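Local structure of elongation factor G (Thermus thermophilus, 2DY1) at residues A[420-425]-A[448-453]; A[455-460]-A[529-534]; A[522-527]-A[567-572]. The protein binds GTP and a magnesium ion and probably acts as a GTPase in the elongation phase of protein synthesis. One frame throughout, in Å; residues are numbered along the deposited sequence.

Contact 1: A[420-425]-A[448-453]; sequences TGELLL and EFSVPK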
ATOM      1  N   THR A 420      25.385  -0.852   5.567  1.00 27.33           N
ATOM      2  CA  THR A 420      25.411  -1.186   6.994  1.00 24.35           C
ATOM      3  C   THR A 420      25.404  -2.684   7.292  1.00 23.93           C
ATOM      4  O   THR A 420      25.682  -3.106   8.418  1.00 27.03           O
ATOM      5  CB  THR A 420      24.206  -0.567   7.719  1.00 28.19           C
ATOM      6  OG1 THR A 420      23.001  -1.150   7.208  1.00 27.92           O
ATOM      7  CG2 THR A 420      24.170   0.947   7.507  1.00 26.69           C
ATOM      8  N   GLY A 421      25.060  -3.481   6.285  1.00 23.48           N
ATOM      9  CA  GLY A 421      25.010  -4.924   6.450  1.00 26.00           C
ATOM     10  C   GLY A 421      23.712  -5.467   7.038  1.00 28.44           C
ATOM     11  O   GLY A 421      23.526  -6.676   7.112  1.00 24.58           O
ATOM     12  N   GLU A 422      22.794  -4.594   7.438  1.00 19.83           N
ATOM     13  CA  GLU A 422      21.558  -5.088   8.037  1.00 18.97           C
ATOM     14  C   GLU A 422      20.540  -5.620   7.033  1.00 23.46           C
ATOM     15  O   GLU A 422      20.557  -5.249   5.860  1.00 23.52           O
ATOM     16  CB  GLU A 422      20.901  -3.982   8.870  1.00 21.82           C
ATOM     17  CG  GLU A 422      21.760  -3.471  10.018  1.00 23.22           C
ATOM     18  CD  GLU A 422      20.996  -2.552  10.950  1.00 19.87           C
ATOM     19  OE1 GLU A 422      20.422  -1.567  10.468  1.00 20.46           O
ATOM     20  OE2 GLU A 422      20.976  -2.816  12.170  1.00 22.80           O
ATOM     21  N   LEU A 423      19.666  -6.506   7.511  1.00 16.87           N
ATOM     22  CA  LEU A 423      18.579  -7.048   6.704  1.00 16.61           C
ATOM     23  C   LEU A 423      17.390  -6.154   7.069  1.00 18.61           C
ATOM     24  O   LEU A 423      16.915  -6.167   8.206  1.00 18.45           O
ATOM     25  CB  LEU A 423      18.287  -8.499   7.086  1.00 17.35           C
ATOM     26  CG  LEU A 423      17.087  -9.119   6.371  1.00 21.27           C
ATOM     27  CD1 LEU A 423      17.342  -9.137   4.861  1.00 20.86           C
ATOM     28  CD2 LEU A 423      16.837 -10.507   6.889  1.00 21.19           C
ATOM     29  N   LEU A 424      16.901  -5.382   6.107  1.00 15.68           N
ATOM     30  CA  LEU A 424      15.811  -4.464   6.396  1.00 14.57           C
ATOM     31  C   LEU A 424      14.495  -4.930   5.842  1.00 17.69           C
ATOM     32  O   LEU A 424      14.437  -5.518   4.766  1.00 15.03           O
ATOM     33  CB  LEU A 424      16.100  -3.083   5.814  1.00 17.03           C
ATOM     34  CG  LEU A 424      17.389  -2.370   6.235  1.00 16.96           C
ATOM     35  CD1 LEU A 424      17.423  -1.010   5.571  1.00 23.21           C
ATOM     36  CD2 LEU A 424      17.447  -2.237   7.773  1.00 19.37           C
ATOM     37  N   LEU A 425      13.441  -4.676   6.610  1.00 14.08           N
ATOM     38  CA  LEU A 425      12.076  -4.970   6.184  1.00 12.79           C
ATOM     39  C   LEU A 425      11.403  -3.600   6.101  1.00 16.21           C
ATOM     40  O   LEU A 425      11.444  -2.814   7.046  1.00 13.38           O
ATOM     41  CB  LEU A 425      11.338  -5.836   7.195  1.00 12.39           C
ATOM     42  CG  LEU A 425       9.903  -6.215   6.754  1.00 13.99           C
ATOM     43  CD1 LEU A 425       9.934  -7.096   5.510  1.00 15.99           C
ATOM     44  CD2 LEU A 425       9.216  -6.953   7.891  1.00 14.97           C
ATOM     45  N   GLU A 448      12.770 -10.068  15.805  1.00 13.79           N
ATOM     46  CA  GLU A 448      12.693  -8.805  16.528  1.00 15.26           C
ATOM     47  C   GLU A 448      13.079  -7.694  15.570  1.00 13.54           C
ATOM     48  O   GLU A 448      13.920  -7.900  14.698  1.00 16.59           O
ATOM     49  CB  GLU A 448      13.685  -8.786  17.700  1.00 20.69           C
ATOM     50  CG  GLU A 448      13.698 -10.060  18.548  1.00 25.34           C
ATOM     51  CD  GLU A 448      12.316 -10.457  18.981  1.00 29.27           C
ATOM     52  OE1 GLU A 448      11.519  -9.554  19.309  1.00 30.01           O
ATOM     53  OE2 GLU A 448      12.025 -11.671  18.993  1.00 26.21           O
ATOM     54  N   PHE A 449      12.472  -6.524  15.753  1.00 16.13           N
ATOM     55  CA  PHE A 449      12.780  -5.345  14.946  1.00 14.04           C
ATOM     56  C   PHE A 449      13.632  -4.365  15.753  1.00 18.44           C
ATOM     57  O   PHE A 449      13.458  -4.235  16.967  1.00 18.35           O
ATOM     58  CB  PHE A 449      11.503  -4.580  14.568  1.00 14.13           C
ATOM     59  CG  PHE A 449      10.517  -5.368  13.760  1.00 14.20           C
ATOM     60  CD1 PHE A 449      10.914  -6.430  12.970  1.00 15.50           C
ATOM     61  CD2 PHE A 449       9.180  -4.969  13.727  1.00 20.82           C
ATOM     62  CE1 PHE A 449      10.001  -7.082  12.147  1.00 20.70           C
ATOM     63  CE2 PHE A 449       8.262  -5.616  12.904  1.00 17.02           C
ATOM     64  CZ  PHE A 449       8.671  -6.669  12.114  1.00 19.45           C
ATOM     65  N   SER A 450      14.549  -3.676  15.078  1.00 16.99           N
ATOM     66  CA  SER A 450      15.330  -2.627  15.726  1.00 17.50           C
ATOM     67  C   SER A 450      15.361  -1.415  14.789  1.00 17.45           C
ATOM     68  O   SER A 450      15.012  -1.513  13.608  1.00 16.27           O
ATOM     69  CB  SER A 450      16.756  -3.094  16.026  1.00 22.48           C
ATOM     70  OG  SER A 450      17.492  -3.316  14.841  1.00 21.73           O
ATOM     71  N   VAL A 451      15.743  -0.255  15.315  1.00 17.84           N
ATOM     72  CA  VAL A 451      15.840   0.930  14.485  1.00 20.22           C
ATOM     73  C   VAL A 451      17.076   0.704  13.615  1.00 20.31           C
ATOM     74  O   VAL A 451      18.144   0.343  14.122  1.00 22.30           O
ATOM     75  CB  VAL A 451      16.063   2.196  15.336  1.00 22.16           C
ATOM     76  CG1 VAL A 451      16.232   3.407  14.433  1.00 24.78           C
ATOM     77  CG2 VAL A 451      14.881   2.403  16.290  1.00 23.83           C
ATOM     78  N   PRO A 452      16.954   0.907  12.294  1.00 15.47           N
ATOM     79  CA  PRO A 452      18.115   0.701  11.417  1.00 15.17           C
ATOM     80  C   PRO A 452      19.293   1.592  11.785  1.00 16.50           C
ATOM     81  O   PRO A 452      19.114   2.722  12.249  1.00 20.85           O
ATOM     82  CB  PRO A 452      17.583   1.075  10.028  1.00 16.02           C
ATOM     83  CG  PRO A 452      16.092   0.750  10.126  1.00 17.14           C
ATOM     84  CD  PRO A 452      15.750   1.258  11.520  1.00 17.78           C
ATOM     85  N   LYS A 453      20.490   1.075  11.543  1.00 18.90           N
ATOM     86  CA  LYS A 453      21.715   1.834  11.776  1.00 22.38           C
ATOM     87  C   LYS A 453      21.789   2.929  10.714  1.00 22.04           C
ATOM     88  O   LYS A 453      21.372   2.724   9.577  1.00 23.17           O
ATOM     89  CB  LYS A 453      22.922   0.915  11.649  1.00 23.74           C
ATOM     90  CG  LYS A 453      23.019  -0.108  12.750  1.00 28.58           C
ATOM     91  CD  LYS A 453      24.190  -1.025  12.515  1.00 39.57           C
ATOM     92  CE  LYS A 453      24.330  -2.042  13.629  1.00 46.69           C
ATOM     93  NZ  LYS A 453      25.480  -2.950  13.363  1.00 56.40           N
TER
HETATM   94  O   HOH W   1      20.862  -0.221   8.174  1.00 25.23           O
HETATM   95  O   HOH W   2      19.677  -1.768  14.258  1.00 28.65           O

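Contact 2: A[455-460]-A[529-534]; sequences PYRETI and PVMGFK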
ATOM      1  N   PRO A 455      23.531   5.223   7.971  1.00 20.13           N
ATOM      2  CA  PRO A 455      24.678   5.067   7.074  1.00 23.04           C
ATOM      3  C   PRO A 455      25.581   6.304   7.064  1.00 20.60           C
ATOM      4  O   PRO A 455      25.576   7.092   6.112  1.00 21.47           O
ATOM      5  CB  PRO A 455      24.020   4.797   5.724  1.00 22.26           C
ATOM      6  CG  PRO A 455      22.780   5.631   5.807  1.00 22.37           C
ATOM      7  CD  PRO A 455      22.279   5.350   7.205  1.00 18.40           C
ATOM      8  N   TYR A 456      26.342   6.473   8.139  1.00 23.39           N
ATOM      9  CA  TYR A 456      27.269   7.595   8.243  1.00 22.42           C
ATOM     10  C   TYR A 456      28.341   7.431   7.176  1.00 25.49           C
ATOM     11  O   TYR A 456      28.578   6.337   6.665  1.00 20.57           O
ATOM     12  CB  TYR A 456      27.941   7.613   9.618  1.00 21.88           C
ATOM     13  CG  TYR A 456      27.010   7.963  10.745  1.00 23.28           C
ATOM     14  CD1 TYR A 456      26.542   9.265  10.909  1.00 25.61           C
ATOM     15  CD2 TYR A 456      26.568   6.985  11.632  1.00 25.49           C
ATOM     16  CE1 TYR A 456      25.646   9.586  11.939  1.00 29.09           C
ATOM     17  CE2 TYR A 456      25.676   7.294  12.656  1.00 22.71           C
ATOM     18  CZ  TYR A 456      25.220   8.589  12.801  1.00 26.25           C
ATOM     19  OH  TYR A 456      24.316   8.877  13.802  1.00 29.73           O
ATOM     20  N   ARG A 457      28.985   8.534   6.827  1.00 24.57           N
ATOM     21  CA  ARG A 457      30.044   8.482   5.840  1.00 21.75           C
ATOM     22  C   ARG A 457      31.145   9.404   6.305  1.00 28.10           C
ATOM     23  O   ARG A 457      31.060   9.975   7.393  1.00 24.11           O
ATOM     24  CB  ARG A 457      29.514   8.880   4.465  1.00 23.44           C
ATOM     25  CG  ARG A 457      28.538   7.834   3.951  1.00 18.84           C
ATOM     26  CD  ARG A 457      28.253   7.940   2.483  1.00 26.51           C
ATOM     27  NE  ARG A 457      27.300   6.909   2.090  1.00 24.85           N
ATOM     28  CZ  ARG A 457      26.545   6.993   1.007  1.00 25.77           C
ATOM     29  NH1 ARG A 457      26.655   8.053   0.221  1.00 28.31           N
ATOM     30  NH2 ARG A 457      25.647   6.053   0.741  1.00 27.01           N
ATOM     31  N   GLU A 458      32.191   9.528   5.497  1.00 20.91           N
ATOM     32  CA  GLU A 458      33.312  10.381   5.858  1.00 22.98           C
ATOM     33  C   GLU A 458      33.794  11.142   4.641  1.00 20.66           C
ATOM     34  O   GLU A 458      33.478  10.783   3.516  1.00 21.23           O
ATOM     35  CB  GLU A 458      34.472   9.532   6.385  1.00 23.94           C
ATOM     36  CG  GLU A 458      34.157   8.762   7.655  1.00 28.66           C
ATOM     37  CD  GLU A 458      35.296   7.858   8.085  1.00 31.91           C
ATOM     38  OE1 GLU A 458      36.465   8.185   7.777  1.00 29.10           O
ATOM     39  OE2 GLU A 458      35.028   6.831   8.744  1.00 30.85           O
ATOM     40  N   THR A 459      34.551  12.208   4.881  1.00 23.87           N
ATOM     41  CA  THR A 459      35.128  12.983   3.794  1.00 23.05           C
ATOM     42  C   THR A 459      36.362  13.697   4.326  1.00 22.31           C
ATOM     43  O   THR A 459      36.758  13.484   5.481  1.00 26.17           O
ATOM     44  CB  THR A 459      34.125  13.991   3.188  1.00 22.45           C
ATOM     45  OG1 THR A 459      34.647  14.476   1.938  1.00 23.58           O
ATOM     46  CG2 THR A 459      33.883  15.170   4.129  1.00 25.07           C
ATOM     47  N   ILE A 460      36.981  14.522   3.491  1.00 25.06           N
ATOM     48  CA  ILE A 460      38.183  15.235   3.905  1.00 25.39           C
ATOM     49  C   ILE A 460      38.030  16.749   3.802  1.00 23.25           C
ATOM     50  O   ILE A 460      37.271  17.247   2.976  1.00 23.30           O
ATOM     51  CB  ILE A 460      39.402  14.795   3.066  1.00 22.30           C
ATOM     52  CG1 ILE A 460      39.081  14.881   1.575  1.00 21.25           C
ATOM     53  CG2 ILE A 460      39.800  13.374   3.431  1.00 18.73           C
ATOM     54  CD1 ILE A 460      40.297  14.586   0.664  1.00 19.90           C
ATOM     55  N   PRO A 529      32.037   4.561   4.781  1.00 24.68           N
ATOM     56  CA  PRO A 529      32.417   4.846   3.388  1.00 26.46           C
ATOM     57  C   PRO A 529      32.842   6.299   3.232  1.00 23.78           C
ATOM     58  O   PRO A 529      32.237   7.193   3.830  1.00 22.19           O
ATOM     59  CB  PRO A 529      31.140   4.537   2.604  1.00 22.92           C
ATOM     60  CG  PRO A 529      30.515   3.431   3.421  1.00 18.91           C
ATOM     61  CD  PRO A 529      30.687   3.965   4.829  1.00 23.11           C
ATOM     62  N   VAL A 530      33.878   6.532   2.424  1.00 22.61           N
ATOM     63  CA  VAL A 530      34.390   7.885   2.210  1.00 19.95           C
ATOM     64  C   VAL A 530      33.885   8.463   0.901  1.00 18.41           C
ATOM     65  O   VAL A 530      33.803   7.761  -0.109  1.00 21.21           O
ATOM     66  CB  VAL A 530      35.945   7.907   2.185  1.00 19.85           C
ATOM     67  CG1 VAL A 530      36.449   9.348   2.198  1.00 20.71           C
ATOM     68  CG2 VAL A 530      36.497   7.129   3.374  1.00 21.48           C
ATOM     69  N   MET A 531      33.543   9.743   0.928  1.00 18.06           N
ATOM     70  CA  MET A 531      33.048  10.432  -0.249  1.00 19.83           C
ATOM     71  C   MET A 531      33.589  11.863  -0.296  1.00 19.42           C
ATOM     72  O   MET A 531      34.344  12.291   0.577  1.00 19.61           O
ATOM     73  CB  MET A 531      31.511  10.474  -0.237  1.00 24.30           C
ATOM     74  CG  MET A 531      30.903  11.174   0.979  1.00 21.42           C
ATOM     75  SD  MET A 531      29.077  11.322   0.897  1.00 32.08           S
ATOM     76  CE  MET A 531      28.723  10.064  -0.238  1.00 22.19           C
ATOM     77  N   GLY A 532      33.197  12.586  -1.334  1.00 21.50           N
ATOM     78  CA  GLY A 532      33.614  13.967  -1.465  1.00 21.19           C
ATOM     79  C   GLY A 532      35.104  14.211  -1.634  1.00 20.45           C
ATOM     80  O   GLY A 532      35.667  15.093  -0.983  1.00 21.91           O
ATOM     81  N   PHE A 533      35.751  13.435  -2.500  1.00 21.04           N
ATOM     82  CA  PHE A 533      37.179  13.639  -2.748  1.00 21.73           C
ATOM     83  C   PHE A 533      37.546  13.344  -4.183  1.00 19.05           C
ATOM     84  O   PHE A 533      36.900  12.534  -4.853  1.00 19.28           O
ATOM     85  CB  PHE A 533      38.047  12.751  -1.847  1.00 20.09           C
ATOM     86  CG  PHE A 533      37.902  11.282  -2.106  1.00 17.96           C
ATOM     87  CD1 PHE A 533      36.983  10.517  -1.385  1.00 20.09           C
ATOM     88  CD2 PHE A 533      38.676  10.650  -3.080  1.00 20.06           C
ATOM     89  CE1 PHE A 533      36.841   9.151  -1.629  1.00 16.89           C
ATOM     90  CE2 PHE A 533      38.538   9.288  -3.331  1.00 17.97           C
ATOM     91  CZ  PHE A 533      37.618   8.531  -2.603  1.00 19.16           C
ATOM     92  N   LYS A 534      38.601  14.013  -4.637  1.00 19.80           N
ATOM     93  CA  LYS A 534      39.132  13.804  -5.969  1.00 18.96           C
ATOM     94  C   LYS A 534      40.443  13.087  -5.690  1.00 15.46           C
ATOM     95  O   LYS A 534      41.199  13.501  -4.806  1.00 19.24           O
ATOM     96  CB  LYS A 534      39.394  15.139  -6.671  1.00 27.93           C
ATOM     97  CG  LYS A 534      39.955  14.989  -8.079  1.00 32.60           C
ATOM     98  CD  LYS A 534      40.226  16.348  -8.727  1.00 41.10           C
ATOM     99  CE  LYS A 534      38.952  17.169  -8.875  1.00 48.23           C
ATOM    100  NZ  LYS A 534      39.200  18.467  -9.570  1.00 56.00           N
TER

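Contact 3: A[522-527]-A[567-572]; sequences KGVLAG and AHPVLL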
ATOM      1  N   LYS A 522      36.059   2.028   3.641  1.00 28.20           N
ATOM      2  CA  LYS A 522      36.256   2.138   5.078  1.00 27.90           C
ATOM      3  C   LYS A 522      37.178   3.295   5.458  1.00 28.19           C
ATOM      4  O   LYS A 522      38.397   3.143   5.485  1.00 32.01           O
ATOM      5  CB  LYS A 522      36.817   0.826   5.622  1.00 35.58           C
ATOM      6  CG  LYS A 522      35.826  -0.326   5.566  1.00 44.82           C
ATOM      7  CD  LYS A 522      36.407  -1.590   6.184  1.00 53.51           C
ATOM      8  CE  LYS A 522      35.372  -2.711   6.221  1.00 57.71           C
ATOM      9  NZ  LYS A 522      35.931  -3.971   6.791  1.00 63.85           N
ATOM     10  N   GLY A 523      36.583   4.442   5.767  1.00 26.36           N
ATOM     11  CA  GLY A 523      37.347   5.621   6.136  1.00 28.28           C
ATOM     12  C   GLY A 523      38.181   5.499   7.396  1.00 30.61           C
ATOM     13  O   GLY A 523      37.891   4.689   8.282  1.00 29.34           O
ATOM     14  N   VAL A 524      39.214   6.332   7.488  1.00 26.39           N
ATOM     15  CA  VAL A 524      40.113   6.305   8.636  1.00 29.75           C
ATOM     16  C   VAL A 524      39.545   6.914   9.914  1.00 29.40           C
ATOM     17  O   VAL A 524      40.035   6.624  11.005  1.00 32.97           O
ATOM     18  CB  VAL A 524      41.457   7.023   8.312  1.00 23.49           C
ATOM     19  CG1 VAL A 524      42.131   6.351   7.132  1.00 32.12           C
ATOM     20  CG2 VAL A 524      41.211   8.487   8.020  1.00 32.30           C
ATOM     21  N   LEU A 525      38.521   7.752   9.798  1.00 33.71           N
ATOM     22  CA  LEU A 525      37.958   8.395  10.983  1.00 32.40           C
ATOM     23  C   LEU A 525      37.167   7.442  11.868  1.00 34.67           C
ATOM     24  O   LEU A 525      37.399   7.368  13.076  1.00 37.13           O
ATOM     25  CB  LEU A 525      37.072   9.581  10.584  1.00 29.44           C
ATOM     26  CG  LEU A 525      36.566  10.452  11.741  1.00 31.91           C
ATOM     27  CD1 LEU A 525      37.715  10.756  12.702  1.00 35.51           C
ATOM     28  CD2 LEU A 525      35.968  11.742  11.189  1.00 32.53           C
ATOM     29  N   ALA A 526      36.239   6.707  11.272  1.00 29.92           N
ATOM     30  CA  ALA A 526      35.420   5.781  12.037  1.00 31.26           C
ATOM     31  C   ALA A 526      34.990   4.573  11.213  1.00 32.54           C
ATOM     32  O   ALA A 526      34.018   3.900  11.547  1.00 36.10           O
ATOM     33  CB  ALA A 526      34.201   6.514  12.586  1.00 31.78           C
ATOM     34  N   GLY A 527      35.705   4.316  10.121  1.00 32.23           N
ATOM     35  CA  GLY A 527      35.402   3.166   9.279  1.00 25.85           C
ATOM     36  C   GLY A 527      34.180   3.197   8.362  1.00 26.19           C
ATOM     37  O   GLY A 527      33.755   2.150   7.874  1.00 27.15           O
ATOM     38  N   ALA A 567      44.536  14.313   5.533  1.00 22.53           N
ATOM     39  CA  ALA A 567      43.606  15.227   4.883  1.00 27.43           C
ATOM     40  C   ALA A 567      42.466  15.765   5.748  1.00 30.54           C
ATOM     41  O   ALA A 567      41.444  16.211   5.224  1.00 26.26           O
ATOM     42  CB  ALA A 567      43.044  14.563   3.629  1.00 24.70           C
ATOM     43  N   HIS A 568      42.663  15.750   7.063  1.00 32.96           N
ATOM     44  CA  HIS A 568      41.658  16.236   8.009  1.00 32.05           C
ATOM     45  C   HIS A 568      40.265  15.663   7.742  1.00 29.45           C
ATOM     46  O   HIS A 568      39.342  16.361   7.308  1.00 29.01           O
ATOM     47  CB  HIS A 568      41.602  17.758   7.998  1.00 37.95           C
ATOM     48  CG  HIS A 568      40.897  18.334   9.185  1.00 53.27           C
ATOM     49  ND1 HIS A 568      39.535  18.545   9.214  1.00 57.85           N
ATOM     50  CD2 HIS A 568      41.358  18.684  10.409  1.00 55.31           C
ATOM     51  CE1 HIS A 568      39.187  18.999  10.406  1.00 55.04           C
ATOM     52  NE2 HIS A 568      40.275  19.092  11.150  1.00 59.50           N
ATOM     53  N   PRO A 569      40.106  14.367   8.001  1.00 26.17           N
ATOM     54  CA  PRO A 569      38.843  13.652   7.811  1.00 33.75           C
ATOM     55  C   PRO A 569      37.769  14.108   8.799  1.00 33.73           C
ATOM     56  O   PRO A 569      38.073  14.477   9.937  1.00 32.33           O
ATOM     57  CB  PRO A 569      39.246  12.192   8.009  1.00 30.00           C
ATOM     58  CG  PRO A 569      40.424  12.275   8.926  1.00 36.21           C
ATOM     59  CD  PRO A 569      41.183  13.439   8.386  1.00 29.43           C
ATOM     60  N   VAL A 570      36.518  14.100   8.347  1.00 29.27           N
ATOM     61  CA  VAL A 570      35.394  14.499   9.182  1.00 27.42           C
ATOM     62  C   VAL A 570      34.197  13.582   8.943  1.00 35.77           C
ATOM     63  O   VAL A 570      34.044  13.021   7.855  1.00 28.96           O
ATOM     64  CB  VAL A 570      34.955  15.955   8.903  1.00 35.53           C
ATOM     65  CG1 VAL A 570      36.111  16.901   9.179  1.00 34.95           C
ATOM     66  CG2 VAL A 570      34.469  16.097   7.473  1.00 33.38           C
ATOM     67  N   LEU A 571      33.350  13.452   9.964  1.00 30.79           N
ATOM     68  CA  LEU A 571      32.164  12.598   9.904  1.00 30.25           C
ATOM     69  C   LEU A 571      30.975  13.288   9.252  1.00 28.52           C
ATOM     70  O   LEU A 571      30.705  14.464   9.506  1.00 29.97           O
ATOM     71  CB  LEU A 571      31.778  12.154  11.314  1.00 33.05           C
ATOM     72  CG  LEU A 571      30.737  11.034  11.417  1.00 33.78           C
ATOM     73  CD1 LEU A 571      31.346   9.721  10.949  1.00 29.26           C
ATOM     74  CD2 LEU A 571      30.270  10.913  12.858  1.00 33.52           C
ATOM     75  N   LEU A 572      30.263  12.547   8.405  1.00 28.38           N
ATOM     76  CA  LEU A 572      29.089  13.070   7.713  1.00 22.16           C
ATOM     77  C   LEU A 572      27.881  12.213   8.080  1.00 22.76           C
ATOM     78  O   LEU A 572      28.025  11.035   8.381  1.00 23.51           O
ATOM     79  CB  LEU A 572      29.285  13.009   6.195  1.00 25.37           C
ATOM     80  CG  LEU A 572      30.470  13.753   5.576  1.00 24.38           C
ATOM     81  CD1 LEU A 572      30.484  13.486   4.081  1.00 25.74           C
ATOM     82  CD2 LEU A 572      30.352  15.252   5.846  1.00 28.12           C
TER

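Contact 1: A[420-425]-A[448-453]
Thr420 and Lys453 have their CA atoms 6.8 Å apart, and the touching parts, 420-425 and 449-453, point 151° apart end to end, opening to 8.8 Å between the CA atoms of Leu425 and Phe449. Glu422 spans the gap. Its CG stands beside the backbone N, anti to the carbonyl carbon (chi1 -60°), and the chain runs on extended, which carries the carboxylate up to the other backbone. There OE1 takes the N-H of Lys453 at 2.9 Å in a nearly straight bond, the nitrogen coming in from above the carboxylate plane. Two waters extend the grip. One gives a hydrogen to OE1 and also bonds Thr420 OG1; the second donates to OE2 and to Val451 O while accepting from Ser450 OG, whose hydroxyl also bonds His388 NE2. The aliphatic part of Lys453 passes obliquely by the carboxylate, CG 3.4 Å from Glu422 OE2, yet NZ ends 4.7 Å from that oxygen, too far for a salt bridge, though the opposite charges may still attract. With an alanine here, Lys453 N-H would probably lose its acceptor and both waters a partner, letting the stretch after strand 447-450 shift. That strand and strand 423-427 do not pair directly: each runs antiparallel to strand 383-389, which lies between them, in the four-stranded sheet of a ferredoxin-like βαββαβ domain, and helix 430-442 makes the crossover of a split β-α-β unit. Leu424 lays CD2 4.0 Å from Pro452 CB, crossing the proline ring at a slant. Farther along, Leu425 CD2 approaches Phe449 CZ obliquely at 4.3 Å, and both side chains rest on Leu433 of helix 430-442 and on Leu387 of the middle strand.

Contact 2: A[455-460]-A[529-534]
Glu458 and Val530 pair their backbones in a single parallel bridge, the segments running 28° apart. Glu458 N donates to Pro529 O at 2.9 Å, and Glu458 O receives Met531 N at 2.8 Å. Arg457 can be followed outward from this bridge. Its CB lies 3.3 Å from Pro529 O, and CG passes the same oxygen farther off. CD then meets the thioether of Met531, 3.8 Å from SD, the two side chains crossing at about a right angle. At the tip, Met531 CE lies in the guanidinium plane at its edge near NH1; that approach is too short to be trusted in detail, while NH2 forms a salt bridge with Glu419. On the next residue but one, Thr459 holds OG1 anti to the backbone N (chi1 -166°) and donates to Met531 O at 2.6 Å, tilted from the carbonyl plane. Gly532, at positive phi, comes close to this hydroxyl with no side chain in the way. Beyond it, Ile460 CD1 packs 3.8 Å from Phe533 CB. Strand 457-460 thus has 529-534 on one flank and pairs antiparallel with strand 569-583 through Arg457 and Thr459, while Glu458, Ile460 and Val530 pack on Met564 of helix 549-566, and Ile460 and Phe533 both reach Leu487 of strand 477-489.

Contact 3: A[522-527]-A[567-572]
Leu525 turns CG opposite its backbone N (chi1 -172°) and, with chi2 at 46°, drops CD2 onto strand 569-572; beside it Val524 sets CG1 anti to the carbonyl carbon (chi1 -59°), which leaves CG2 between N and the carbonyl carbon, facing the ring of Pro569. The leucine does most of the work. Its CD2 sits over the flat face of the Val570-Leu571 peptide, 3.4 Å from Val570 C and equally close to Leu571 N, with Pro569 O 3.7 Å away. The same methyl touches Leu571 CB at 4.2 Å, while nearer the backbone Leu525 CB meets Pro569 CB at 4.3 Å. One branched side chain therefore follows the strand for three residues. Val524 crosses Pro569 at about a right angle, CG2 lying 4.0 Å from CG of the ring. No hydrogen bond joins the two segments, so the contact is van der Waals in kind.

Segment 567-572 leaves helix 549-566 and enters the first strand of the C-terminal domain, a ferredoxin-like βαββαβ fold, so the contact sets the loop after helix 509-520 against the start of that domain. The loop is a compact turn closed by a weak bond from Gly527 N to Gly523 O. It is held more firmly by Glu458 of strand 457-460, whose carboxylate accepts the N-H of Leu525 through OE1 and that of Ala526 through OE2. Ala526 O in turn receives Arg661 NH1. Helix 651-663 covers the apolar patch at one end, with Val658 against Leu525 and both Ala654 and Ile657 against Leu571. At the other end Met564, on helix 549-566, touches Val524 and Pro569 alike.

In the fold
Following the chain, contact 1 comes first and closes a short loop: 420-425 leads through helix 430-442 back to 448-453, all within the third domain. After a single intervening residue contact 2 opens at 455-460, and it closes at 529-534 after the long hairpin strands and helix 509-520 of domain IV. Contact 3 opens at 522-527, before contact 2 has closed, and ends at 567-572, so these two cross. Their centres are about 7 Å apart and both reach the same sheet. Contact 1 meets contact 2 where Thr420 packs on Pro455, linking the third domain to the junction of the fourth and fifth.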